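Local coordinates for protein pullulanase (Bacillus acidopullulyticus, PDB 2WAN) that hydrolyses the alpha-1,6-glucosidic linkages of pullulan and, as in other pullulanases, probably those at the branch points of starch-type glucans, at residues N841-E846 with E855-A860; T851-L856 with I869-P874; S337-L342 with L355-S360. All coordinates share one frame; numbering follows the deposited sequence.

Contacts 1 and 2 are adjacent strand pairs of one sheet in the C-terminal all-beta domain: they share strand 852-856, with Glu855 and Leu856 common to both. Contact 3 belongs to a separate sheet in the carbohydrate-binding module 48, on the opposite side of the chain's centre, with about 56 Å between its nearest atoms and those of either other contact. The three illustrate how an antiparallel hairpin is adapted to its surroundings. Contact 2 is buried, and aromatic and aliphatic side chains fill its faces. Contacts 1 and 3 are only partly buried; each adds amide chemistry to the backbone pairing, an asparagine-asparagine bond in contact 1 and an asparagine-carboxylate bond in contact 3.

Contact 1: residues N841-E846 with E855-A860; sequences NLTFLE and ELKNYA. With SO4 (sulfate ion), chain L.
Strand 842-844 runs antiparallel to the end of strand 852-856, with Leu842 and Leu856 as a non-hydrogen-bonded pair and Thr843 and Glu855 as the hydrogen-bonded pair next to it, where Thr843 N reaches Glu855 O at 3.0 Å and Glu855 N reaches Thr843 O at 2.8 Å. The pairing extends one residue further, to Asn841 ahead of its strand and Lys857 beyond its own: Lys857 N donates to Asn841 O over 2.8 Å, although Asn841 is the last residue of a helix.

The carboxamide of Asn841 is gripped at both of its polar atoms. Its OD1 accepts from Asn858 ND2 at 2.9 Å through an almost straight bond (175° at the hydrogen) that lies in the donor's amide plane, while the two amide planes stand 65° apart. Its ND2 donates to O3 of a sulfate ion at 2.8 Å, and the methyl of Ala860 packs against the same nitrogen. With both ends engaged, the amide's flip is fixed. The sulfate probably came from the crystallisation liquor; Gln837 NE2 and Asn861 N also bind it.

Leu842 and Leu856 run alongside each other from the same face, with Leu842 CD1 meeting Leu856 CD2 at 3.7 Å. The neighbouring Thr843 and Glu855 project from the other face of the sheet. There Lys857, bent at its third torsion (chi3 -66°), turns its amine back toward Thr843, but the NZ to OG1 bond is weak and doubtful, since Thr843 has two conformers. Leu845 CD2 comes to 4.0 Å from OE1 of the extended Glu855.

This hairpin belongs to the C-terminal all-beta domain, and the chain enters it directly from helix 835-841. Helix 707-714 covers the Leu842 face through Val714 and supplies Lys711 for a cation-pi contact with Phe844, while Ile869 of strand 868-873 backs Leu845 and Glu855 on the other face.

Contact 2: residues T851-L856 with I869-P874; sequences TVAFEL and IVMYNP
Phe854 and Val870 form a hydrogen-bonded antiparallel pair whose N to O bonds measure 2.9 Å in both directions, Phe854 N to Val870 O and Val870 N to Phe854 O. From CB, which packs on Thr843 O of the preceding strand, the side chain of Phe854 sets out with CG between backbone N and carbonyl carbon (chi1 60°), which swings the ring across the strand pair onto Val870. CD2 passes near Val870 O, CE1 lies near Val870 CB and CG2, and CZ meets Val870 CB at 3.5 Å; that CB sits over the ring face in a CH-pi contact. CE2 turns to Tyr872, 3.6 Å from its OH, which lies at the phenyl edge and is hydrogen-bonded to Thr769 OG1. Replacing Phe854 with alanine would probably leave Val870 CB without its aromatic cover and open a gap beside the Tyr872 ring. On the other face, Ala853 CB touches Met871 CB at 3.9 Å, and Met871 extends until CE reaches Thr851.

The strand pair lies between two layers: helix 707-714 brings Val714 against Phe854 and Tyr872, and Leu881 of strand 879-882 packs against Ala853, Ile869 and Met871.

Contact 3: residues S337-L342 with L355-S360; sequences SNVQLL and LEMQKS
A beta hairpin of the carbohydrate-binding module 48, an all-beta domain preceding the catalytic barrel, joins strand 338-344 to strand 353-359, and it includes the hydrogen-bonded pair Leu341 and Leu355. Leu341 N donates to Leu355 O at 2.8 Å, and Leu355 N returns a bond to Leu341 O at 2.9 Å. One step on, Gln340 and Glu356 make the non-hydrogen-bonded pair, after which Met357 N reaches Val339 O at 3.1 Å.

On the face carrying Gln340 and Glu356, the carboxylate is the hub. Glu356 bends at its second torsion (chi2 -71°), folding the acid group back over the neighbouring strand toward Asn338. The Asn338 amide and the carboxylate share almost one plane, though their side chains come in roughly perpendicular to each other. Asn338 ND2 donates to the syn lone pair of Glu356 OE1 at 2.9 Å, and the bond is fairly straight (166° at the hydrogen). The amide of Gln340 meets the same acid differently, by stacking: the two planes are 15° apart, with Gln340 CD 3.2 Å from Glu356 OE1. Asn338 meets the carboxylate within its plane, while Gln340 lies against its face, which probably limits the carboxylate's rotation.

Away from this acid, Met357 makes apolar contacts. It places its sulfur alongside Val339, SD to CG1 at 3.8 Å, and its CG approaches Leu341 CB at 4.1 Å, so a single side chain spans two residues of the partner strand.

Strand 338-344 is flanked on its other edge by strand 377-383; there the backbones of Ser337 and Asn338 both pair with Thr383, making a classic beta bulge. Strand 364-370 continues the sheet beyond 353-359, and Phe329 of strand 326-332 and Tyr380 of strand 377-383 pack on both Leu341 and Met357.

Contact 1: residues N841-E846 with E855-A860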
# COMPACT_ATOMS: atom_id res chain seq x y z
N ASN A 841 -20.02 -24.28 -7.16
CA ASN A 841 -20.29 -24.26 -8.60
C ASN A 841 -19.12 -24.56 -9.52
O ASN A 841 -19.32 -24.83 -10.71
CB ASN A 841 -20.87 -22.89 -9.03
CG ASN A 841 -22.21 -22.59 -8.42
OD1 ASN A 841 -23.04 -23.49 -8.19
ND2 ASN A 841 -22.47 -21.30 -8.18
N LEU A 842 -17.90 -24.49 -9.00
CA LEU A 842 -16.71 -24.70 -9.85
C LEU A 842 -16.05 -26.03 -9.52
O LEU A 842 -15.71 -26.32 -8.36
CB LEU A 842 -15.71 -23.53 -9.70
CG LEU A 842 -14.48 -23.47 -10.64
CD1 LEU A 842 -13.89 -22.04 -10.67
CD2 LEU A 842 -13.38 -24.46 -10.25
N THR A 843 -15.87 -26.85 -10.55
CA THR A 843 -15.22 -28.15 -10.43
C THR A 843 -14.11 -28.26 -11.48
O THR A 843 -14.35 -27.96 -12.65
CB THR A 843 -16.27 -29.28 -10.62
OG1 THR A 843 -17.35 -29.11 -9.70
CG2 THR A 843 -15.64 -30.67 -10.43
N PHE A 844 -12.93 -28.73 -11.08
CA PHE A 844 -11.89 -29.06 -12.06
C PHE A 844 -12.18 -30.42 -12.70
O PHE A 844 -12.61 -31.35 -12.02
CB PHE A 844 -10.51 -29.02 -11.41
CG PHE A 844 -10.05 -27.63 -11.08
CD1 PHE A 844 -9.61 -26.78 -12.10
CD2 PHE A 844 -10.13 -27.15 -9.77
CE1 PHE A 844 -9.22 -25.48 -11.83
CE2 PHE A 844 -9.73 -25.82 -9.47
CZ PHE A 844 -9.27 -24.98 -10.50
N LEU A 845 -11.96 -30.49 -14.01
CA LEU A 845 -12.19 -31.71 -14.80
C LEU A 845 -10.86 -32.38 -15.09
O LEU A 845 -9.84 -31.71 -15.33
CB LEU A 845 -12.89 -31.37 -16.11
CG LEU A 845 -14.24 -30.63 -16.06
CD1 LEU A 845 -14.81 -30.37 -17.45
CD2 LEU A 845 -15.26 -31.41 -15.21
N GLU A 846 -10.85 -33.72 -15.10
CA GLU A 846 -9.63 -34.45 -15.47
C GLU A 846 -9.21 -34.07 -16.88
O GLU A 846 -10.04 -34.04 -17.80
CB GLU A 846 -9.86 -35.98 -15.37
CG GLU A 846 -8.64 -36.82 -15.75
CD GLU A 846 -7.60 -36.94 -14.66
OE1 GLU A 846 -7.91 -36.64 -13.48
OE2 GLU A 846 -6.46 -37.35 -14.98
N GLU A 855 -15.25 -26.52 -14.88
CA GLU A 855 -16.64 -26.34 -15.24
C GLU A 855 -17.31 -25.46 -14.21
O GLU A 855 -17.12 -25.64 -12.99
CB GLU A 855 -17.35 -27.70 -15.32
CG GLU A 855 -18.78 -27.60 -15.86
CD GLU A 855 -19.50 -28.96 -15.90
OE1 GLU A 855 -18.95 -29.96 -15.38
OE2 GLU A 855 -20.60 -29.02 -16.47
N LEU A 856 -18.08 -24.49 -14.71
CA LEU A 856 -18.89 -23.57 -13.90
C LEU A 856 -20.31 -24.06 -14.06
O LEU A 856 -20.89 -23.97 -15.16
CB LEU A 856 -18.73 -22.11 -14.40
CG LEU A 856 -17.27 -21.60 -14.46
CD1 LEU A 856 -17.17 -20.19 -15.05
CD2 LEU A 856 -16.61 -21.64 -13.08
N LYS A 857 -20.88 -24.62 -12.99
CA LYS A 857 -22.16 -25.32 -13.09
C LYS A 857 -23.32 -24.54 -12.49
O LYS A 857 -23.11 -23.61 -11.73
CB LYS A 857 -22.08 -26.66 -12.35
CG LYS A 857 -20.95 -27.57 -12.85
CD LYS A 857 -20.69 -28.69 -11.84
CE LYS A 857 -20.14 -28.10 -10.54
NZ LYS A 857 -20.26 -28.99 -9.34
N ASN A 858 -24.53 -24.99 -12.80
CA ASN A 858 -25.73 -24.61 -12.04
C ASN A 858 -26.15 -23.17 -12.34
O ASN A 858 -26.63 -22.50 -11.44
CB ASN A 858 -25.52 -24.74 -10.50
CG ASN A 858 -24.98 -26.10 -10.04
OD1 ASN A 858 -25.48 -27.15 -10.48
ND2 ASN A 858 -23.97 -26.09 -9.12
N TYR A 859 -25.97 -22.69 -13.58
CA TYR A 859 -26.22 -21.26 -13.91
C TYR A 859 -25.53 -20.37 -12.87
O TYR A 859 -26.17 -19.51 -12.25
CB TYR A 859 -27.73 -20.94 -13.91
CG TYR A 859 -28.55 -21.80 -14.84
CD1 TYR A 859 -28.54 -21.57 -16.20
CD2 TYR A 859 -29.36 -22.84 -14.33
CE1 TYR A 859 -29.28 -22.37 -17.07
CE2 TYR A 859 -30.11 -23.64 -15.20
CZ TYR A 859 -30.07 -23.39 -16.56
OH TYR A 859 -30.80 -24.15 -17.43
N ALA A 860 -24.23 -20.58 -12.67
CA ALA A 860 -23.51 -20.00 -11.54
C ALA A 860 -23.68 -18.48 -11.45
O ALA A 860 -23.52 -17.78 -12.45
CB ALA A 860 -22.02 -20.36 -11.62
S SO4 L . -25.88 -19.26 -7.25
O1 SO4 L . -26.69 -18.27 -7.97
O2 SO4 L . -25.55 -18.74 -5.92
O3 SO4 L . -24.67 -19.54 -8.01
O4 SO4 L . -26.62 -20.51 -7.09

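Contact 2: residues T851-L856 with I869-P874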
# COMPACT_ATOMS: atom_id res chain seq x y z
N THR A 851 -2.32 -29.22 -18.46
CA THR A 851 -3.48 -28.44 -18.91
C THR A 851 -4.37 -28.25 -17.69
O THR A 851 -4.24 -28.99 -16.71
CB THR A 851 -4.31 -29.16 -20.03
OG1 THR A 851 -4.88 -30.37 -19.52
CG2 THR A 851 -3.44 -29.46 -21.28
N VAL A 852 -5.22 -27.22 -17.73
CA VAL A 852 -6.16 -26.93 -16.66
C VAL A 852 -7.54 -26.79 -17.30
O VAL A 852 -7.73 -25.99 -18.23
CB VAL A 852 -5.80 -25.61 -15.90
CG1 VAL A 852 -6.90 -25.21 -14.92
CG2 VAL A 852 -4.49 -25.78 -15.14
N ALA A 853 -8.49 -27.58 -16.80
CA ALA A 853 -9.88 -27.55 -17.30
C ALA A 853 -10.84 -27.49 -16.14
O ALA A 853 -10.68 -28.22 -15.17
CB ALA A 853 -10.18 -28.79 -18.14
N PHE A 854 -11.85 -26.62 -16.25
CA PHE A 854 -12.86 -26.52 -15.19
C PHE A 854 -14.25 -26.27 -15.73
O PHE A 854 -14.41 -25.84 -16.88
CB PHE A 854 -12.49 -25.47 -14.14
CG PHE A 854 -12.33 -24.08 -14.68
CD1 PHE A 854 -13.40 -23.18 -14.70
CD2 PHE A 854 -11.09 -23.65 -15.17
CE1 PHE A 854 -13.24 -21.89 -15.20
CE2 PHE A 854 -10.92 -22.36 -15.67
CZ PHE A 854 -11.99 -21.47 -15.67
N GLU A 855 -15.25 -26.52 -14.88
CA GLU A 855 -16.64 -26.34 -15.24
C GLU A 855 -17.31 -25.46 -14.21
O GLU A 855 -17.12 -25.64 -12.99
CB GLU A 855 -17.35 -27.70 -15.32
CG GLU A 855 -18.78 -27.60 -15.86
CD GLU A 855 -19.50 -28.96 -15.90
OE1 GLU A 855 -18.95 -29.96 -15.38
OE2 GLU A 855 -20.60 -29.02 -16.47
N LEU A 856 -18.08 -24.49 -14.71
CA LEU A 856 -18.89 -23.57 -13.90
C LEU A 856 -20.31 -24.06 -14.06
O LEU A 856 -20.89 -23.97 -15.16
CB LEU A 856 -18.73 -22.11 -14.40
CG LEU A 856 -17.27 -21.60 -14.46
CD1 LEU A 856 -17.17 -20.19 -15.05
CD2 LEU A 856 -16.61 -21.64 -13.08
N ILE A 869 -17.63 -24.69 -19.70
CA ILE A 869 -16.32 -25.34 -19.55
C ILE A 869 -15.22 -24.46 -20.13
O ILE A 869 -15.38 -23.91 -21.20
CB ILE A 869 -16.26 -26.75 -20.20
CG1 ILE A 869 -17.05 -27.74 -19.36
CG2 ILE A 869 -14.77 -27.21 -20.37
CD1 ILE A 869 -17.24 -29.10 -20.05
N VAL A 870 -14.13 -24.30 -19.38
CA VAL A 870 -12.95 -23.58 -19.87
C VAL A 870 -11.76 -24.54 -19.76
O VAL A 870 -11.60 -25.21 -18.74
CB VAL A 870 -12.64 -22.32 -19.00
CG1 VAL A 870 -11.32 -21.65 -19.41
CG2 VAL A 870 -13.79 -21.31 -19.06
N MET A 871 -10.92 -24.59 -20.80
CA MET A 871 -9.65 -25.35 -20.72
C MET A 871 -8.50 -24.54 -21.31
O MET A 871 -8.60 -24.05 -22.45
CB MET A 871 -9.76 -26.70 -21.45
CG MET A 871 -8.44 -27.47 -21.45
SD MET A 871 -8.73 -29.14 -22.04
CE MET A 871 -7.06 -29.58 -22.55
N TYR A 872 -7.42 -24.41 -20.53
CA TYR A 872 -6.19 -23.76 -20.99
C TYR A 872 -5.24 -24.84 -21.47
O TYR A 872 -4.93 -25.77 -20.72
CB TYR A 872 -5.51 -22.99 -19.85
CG TYR A 872 -6.42 -22.09 -19.04
CD1 TYR A 872 -7.19 -21.10 -19.64
CD2 TYR A 872 -6.46 -22.21 -17.66
CE1 TYR A 872 -8.03 -20.26 -18.86
CE2 TYR A 872 -7.29 -21.39 -16.88
CZ TYR A 872 -8.07 -20.43 -17.50
OH TYR A 872 -8.87 -19.63 -16.71
N ASN A 873 -4.80 -24.73 -22.72
CA ASN A 873 -3.78 -25.63 -23.29
C ASN A 873 -2.52 -24.87 -23.71
O ASN A 873 -2.47 -24.38 -24.84
CB ASN A 873 -4.32 -26.41 -24.49
CG ASN A 873 -3.24 -27.30 -25.09
OD1 ASN A 873 -2.32 -27.70 -24.39
ND2 ASN A 873 -3.33 -27.58 -26.38
N PRO A 874 -1.51 -24.80 -22.82
CA PRO A 874 -0.27 -24.08 -23.14
C PRO A 874 0.70 -24.87 -24.01
O PRO A 874 1.72 -24.33 -24.45
CB PRO A 874 0.36 -23.86 -21.77
CG PRO A 874 -0.14 -25.00 -20.95
CD PRO A 874 -1.54 -25.23 -21.41

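Contact 3: residues S337-L342 with L355-S360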
# COMPACT_ATOMS: atom_id res chain seq x y z
N SER A 337 6.11 27.09 18.49
CA SER A 337 5.98 28.21 19.43
C SER A 337 5.18 29.36 18.81
O SER A 337 4.56 30.16 19.52
CB SER A 337 7.36 28.71 19.88
OG SER A 337 8.13 29.19 18.79
N ASN A 338 5.20 29.43 17.48
CA ASN A 338 4.45 30.44 16.74
C ASN A 338 4.10 29.94 15.34
O ASN A 338 4.91 29.26 14.71
CB ASN A 338 5.27 31.72 16.61
CG ASN A 338 4.41 32.92 16.27
OD1 ASN A 338 3.20 32.91 16.48
ND2 ASN A 338 5.03 33.97 15.73
N VAL A 339 2.90 30.29 14.89
CA VAL A 339 2.52 30.10 13.48
C VAL A 339 1.90 31.38 12.94
O VAL A 339 0.98 31.94 13.54
CB VAL A 339 1.53 28.91 13.27
CG1 VAL A 339 1.25 28.72 11.77
CG2 VAL A 339 2.07 27.61 13.86
N GLN A 340 2.43 31.86 11.81
CA GLN A 340 1.84 33.00 11.12
C GLN A 340 1.33 32.59 9.74
O GLN A 340 1.87 31.67 9.11
CB GLN A 340 2.87 34.11 10.98
CG GLN A 340 3.36 34.61 12.33
CD GLN A 340 4.00 35.98 12.24
OE1 GLN A 340 5.22 36.10 12.32
NE2 GLN A 340 3.18 37.00 12.05
N LEU A 341 0.28 33.28 9.30
CA LEU A 341 -0.25 33.15 7.93
C LEU A 341 0.39 34.21 7.04
O LEU A 341 0.33 35.41 7.36
CB LEU A 341 -1.78 33.31 7.95
CG LEU A 341 -2.53 33.29 6.61
CD1 LEU A 341 -2.48 31.87 6.00
CD2 LEU A 341 -3.98 33.74 6.80
N LEU A 342 0.97 33.78 5.91
CA LEU A 342 1.53 34.69 4.92
C LEU A 342 0.60 34.68 3.71
O LEU A 342 0.37 33.63 3.11
CB LEU A 342 2.95 34.28 4.49
CG LEU A 342 3.97 34.04 5.62
CD1 LEU A 342 5.36 33.70 5.06
CD2 LEU A 342 4.05 35.26 6.50
N LEU A 355 -0.02 37.66 9.09
CA LEU A 355 -0.93 37.67 10.24
C LEU A 355 -0.61 36.60 11.27
O LEU A 355 -0.31 35.46 10.91
CB LEU A 355 -2.38 37.50 9.78
CG LEU A 355 -2.94 38.55 8.84
CD1 LEU A 355 -4.16 38.02 8.12
CD2 LEU A 355 -3.28 39.82 9.63
N GLU A 356 -0.68 36.97 12.55
CA GLU A 356 -0.53 35.98 13.60
C GLU A 356 -1.75 35.04 13.63
O GLU A 356 -2.90 35.50 13.60
CB GLU A 356 -0.37 36.66 14.97
CG GLU A 356 1.03 37.15 15.28
CD GLU A 356 2.00 36.01 15.54
OE1 GLU A 356 3.21 36.23 15.36
OE2 GLU A 356 1.56 34.91 15.92
N MET A 357 -1.51 33.74 13.66
CA MET A 357 -2.59 32.79 13.91
C MET A 357 -2.75 32.56 15.42
O MET A 357 -1.89 32.97 16.20
CB MET A 357 -2.38 31.48 13.14
CG MET A 357 -2.31 31.70 11.63
SD MET A 357 -2.06 30.19 10.65
CE MET A 357 -3.65 29.38 10.85
N GLN A 358 -3.85 31.93 15.80
CA GLN A 358 -4.22 31.74 17.20
C GLN A 358 -4.11 30.28 17.58
O GLN A 358 -4.65 29.42 16.89
CB GLN A 358 -5.66 32.20 17.44
CG GLN A 358 -6.02 33.58 16.92
CD GLN A 358 -7.52 33.81 16.84
OE1 GLN A 358 -8.31 33.24 17.61
NE2 GLN A 358 -7.93 34.66 15.89
N LYS A 359 -3.41 30.00 18.68
CA LYS A 359 -3.41 28.67 19.28
C LYS A 359 -4.84 28.21 19.55
O LYS A 359 -5.62 28.94 20.18
CB LYS A 359 -2.60 28.65 20.58
CG LYS A 359 -1.19 28.16 20.43
CD LYS A 359 -0.41 28.19 21.76
CE LYS A 359 1.05 27.78 21.56
NZ LYS A 359 1.91 28.08 22.74
N SER A 360 -5.18 27.02 19.07
CA SER A 360 -6.52 26.47 19.20
C SER A 360 -6.49 25.00 19.67
O SER A 360 -5.49 24.56 20.23
CB SER A 360 -7.28 26.63 17.88
OG SER A 360 -8.65 26.30 18.02